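Local atomic coordinates of alpha,alpha-trehalose-phosphate synthase (UDP-forming) (PDB entry 5UOF), a protein that belongs to glycosyltransferase family 20 and has the two-domain GT-B architecture of that family. Residues 285-290 and 301-306. Sequence-based numbering, arbitrary orientation. Where two conformers were deposited one is given.
Sequences QAFERM and VSLVQI
F287 and L303 mark the place where helix segment 285-290 lies nearest to strand 301-306, with their CA atoms 7.8 Å apart. The two segments run almost exactly antiparallel, at 177°, and their axes come within 10.4 Å of each other, a spacing bridged from the helix by side chains, chiefly the ring of F287. With CG anti to the backbone N (chi1 -176°), this ring reaches from the helix to the strand and lies flat against L303. The CB of L303 stands over the ring centre, 3.8 Å from the centroid and 11° off the normal, a CH-pi contact that suits a broad aromatic face set against an aliphatic methylene. The two side chains slide past each other in opposite directions, so that L303 CD2 returns toward the root of the phenylalanine, 4.1 Å from F287 CB. At its far end the ring meets the strand backbone, with F287 CZ 3.7 Å from L303 N. V301, two residues earlier and on the same side of the strand, brings CG1 obliquely to the ring at CZ; a branched valine fits the extended strand. In one of its two conformers M290 sets CE 4.3 Å from V301 CG1, a less certain part of the contact, in keeping with the flexibility of methionine. The side chains that meet here are all buried and apolar, and they hold together by van der Waals and CH-pi contact. They belong to the right-handed beta-alpha-beta crossover of strand 266-271, helix 280-293 and strand 301-306, in the parallel sheet of one Rossmann-like domain. V268 and I343, from the strands flanking 301-306, add to the apolar layer, while A286 and M290 pack against helix 416-428.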
loop_
_atom_site.group_PDB
_atom_site.type_symbol
_atom_site.label_atom_id
_atom_site.label_comp_id
_atom_site.label_asym_id
_atom_site.label_seq_id
_atom_site.Cartn_x
_atom_site.Cartn_y
_atom_site.Cartn_z
ATOM N N GLN A 285 -16.639 -5.306 -14.985
ATOM C CA GLN A 285 -16.383 -4.337 -16.046
ATOM C C GLN A 285 -15.442 -4.899 -17.102
ATOM O O GLN A 285 -15.527 -4.515 -18.273
ATOM C CB GLN A 285 -15.812 -3.040 -15.458
ATOM C CG GLN A 285 -16.847 -2.256 -14.651
ATOM C CD GLN A 285 -16.329 -0.912 -14.174
ATOM O OE1 GLN A 285 -15.147 -0.608 -14.313
ATOM N NE2 GLN A 285 -17.219 -0.100 -13.601
ATOM N N ALA A 286 -14.517 -5.769 -16.707
ATOM C CA ALA A 286 -13.652 -6.377 -17.711
ATOM C C ALA A 286 -14.425 -7.345 -18.594
ATOM O O ALA A 286 -14.122 -7.466 -19.783
ATOM C CB ALA A 286 -12.477 -7.080 -17.039
ATOM N N PHE A 287 -15.416 -8.047 -18.035
ATOM C CA PHE A 287 -16.276 -8.889 -18.862
ATOM C C PHE A 287 -17.078 -8.036 -19.836
ATOM O O PHE A 287 -17.227 -8.385 -21.014
ATOM C CB PHE A 287 -17.199 -9.713 -17.961
ATOM C CG PHE A 287 -18.062 -10.699 -18.700
ATOM C CD1 PHE A 287 -17.501 -11.798 -19.327
ATOM C CD2 PHE A 287 -19.441 -10.532 -18.751
ATOM C CE1 PHE A 287 -18.308 -12.714 -20.011
ATOM C CE2 PHE A 287 -20.245 -11.449 -19.418
ATOM C CZ PHE A 287 -19.680 -12.529 -20.056
ATOM N N GLU A 288 -17.599 -6.906 -19.353
ATOM C CA GLU A 288 -18.286 -5.958 -20.221
ATOM C C GLU A 288 -17.377 -5.498 -21.353
ATOM O O GLU A 288 -17.781 -5.477 -22.518
ATOM C CB GLU A 288 -18.747 -4.757 -19.396
ATOM C CG GLU A 288 -19.371 -3.644 -20.220
ATOM C CD GLU A 288 -19.523 -2.350 -19.435
ATOM O OE1 GLU A 288 -18.977 -2.252 -18.306
ATOM O OE2 GLU A 288 -20.194 -1.431 -19.954
ATOM N N ARG A 289 -16.138 -5.133 -21.015
ATOM C CA ARG A 289 -15.186 -4.655 -22.010
ATOM C C ARG A 289 -14.890 -5.736 -23.036
ATOM O O ARG A 289 -14.785 -5.454 -24.229
ATOM C CB ARG A 289 -13.901 -4.197 -21.317
ATOM C CG ARG A 289 -12.886 -3.552 -22.230
ATOM C CD ARG A 289 -11.841 -2.759 -21.429
ATOM N NE ARG A 289 -12.419 -1.614 -20.725
ATOM C CZ ARG A 289 -11.704 -0.660 -20.128
ATOM N NH1 ARG A 289 -10.379 -0.710 -20.139
ATOM N NH2 ARG A 289 -12.310 0.345 -19.515
ATOM N N MET A 290 -14.774 -6.991 -22.599
ATOM C CA MET A 290 -14.550 -8.060 -23.563
ATOM C C MET A 290 -15.717 -8.171 -24.539
ATOM O O MET A 290 -15.513 -8.319 -25.746
ATOM C CB MET A 290 -14.322 -9.384 -22.836
ATOM C CG MET A 290 -13.737 -10.450 -23.742
ATOM S SD MET A 290 -14.360 -12.069 -23.290
ATOM C CE MET A 290 -16.069 -11.935 -23.815
ATOM N N VAL A 301 -21.524 -16.508 -24.515
ATOM C CA VAL A 301 -20.851 -16.759 -23.245
ATOM C C VAL A 301 -21.648 -16.045 -22.165
ATOM O O VAL A 301 -22.276 -15.013 -22.415
ATOM C CB VAL A 301 -19.375 -16.282 -23.277
ATOM C CG1 VAL A 301 -19.296 -14.793 -23.592
ATOM C CG2 VAL A 301 -18.661 -16.579 -21.963
ATOM N N SER A 302 -21.634 -16.605 -20.962
ATOM C CA SER A 302 -22.240 -15.968 -19.804
ATOM C C SER A 302 -21.289 -16.038 -18.624
ATOM O O SER A 302 -20.555 -17.012 -18.449
ATOM C CB SER A 302 -23.561 -16.636 -19.397
ATOM O OG SER A 302 -24.556 -16.432 -20.385
ATOM N N LEU A 303 -21.332 -15.002 -17.804
ATOM C CA LEU A 303 -20.583 -14.968 -16.560
ATOM C C LEU A 303 -21.536 -15.296 -15.420
ATOM O O LEU A 303 -22.584 -14.665 -15.287
ATOM C CB LEU A 303 -19.939 -13.591 -16.352
ATOM C CG LEU A 303 -19.389 -13.305 -14.946
ATOM C CD1 LEU A 303 -18.247 -14.256 -14.609
ATOM C CD2 LEU A 303 -18.917 -11.837 -14.875
ATOM N N VAL A 304 -21.192 -16.306 -14.621
ATOM C CA VAL A 304 -21.914 -16.618 -13.396
ATOM C C VAL A 304 -21.030 -16.185 -12.236
ATOM O O VAL A 304 -19.937 -16.731 -12.048
ATOM C CB VAL A 304 -22.264 -18.112 -13.307
ATOM C CG1 VAL A 304 -22.799 -18.459 -11.914
ATOM C CG2 VAL A 304 -23.312 -18.462 -14.336
ATOM N N GLN A 305 -21.486 -15.189 -11.481
ATOM C CA GLN A 305 -20.815 -14.730 -10.265
ATOM C C GLN A 305 -21.633 -15.191 -9.070
ATOM O O GLN A 305 -22.778 -14.762 -8.892
ATOM C CB GLN A 305 -20.661 -13.209 -10.248
ATOM C CG GLN A 305 -20.095 -12.677 -8.923
ATOM C CD GLN A 305 -18.628 -12.991 -8.765
ATOM O OE1 GLN A 305 -17.817 -12.596 -9.599
ATOM N NE2 GLN A 305 -18.275 -13.712 -7.695
ATOM N N ILE A 306 -21.048 -16.067 -8.258
ATOM C CA ILE A 306 -21.665 -16.530 -7.029
ATOM C C ILE A 306 -20.986 -15.802 -5.884
ATOM O O ILE A 306 -19.756 -15.686 -5.857
ATOM C CB ILE A 306 -21.541 -18.056 -6.882
ATOM C CG1 ILE A 306 -22.373 -18.739 -7.975
ATOM C CG2 ILE A 306 -21.986 -18.516 -5.481
ATOM C CD1 ILE A 306 -22.049 -20.207 -8.160
#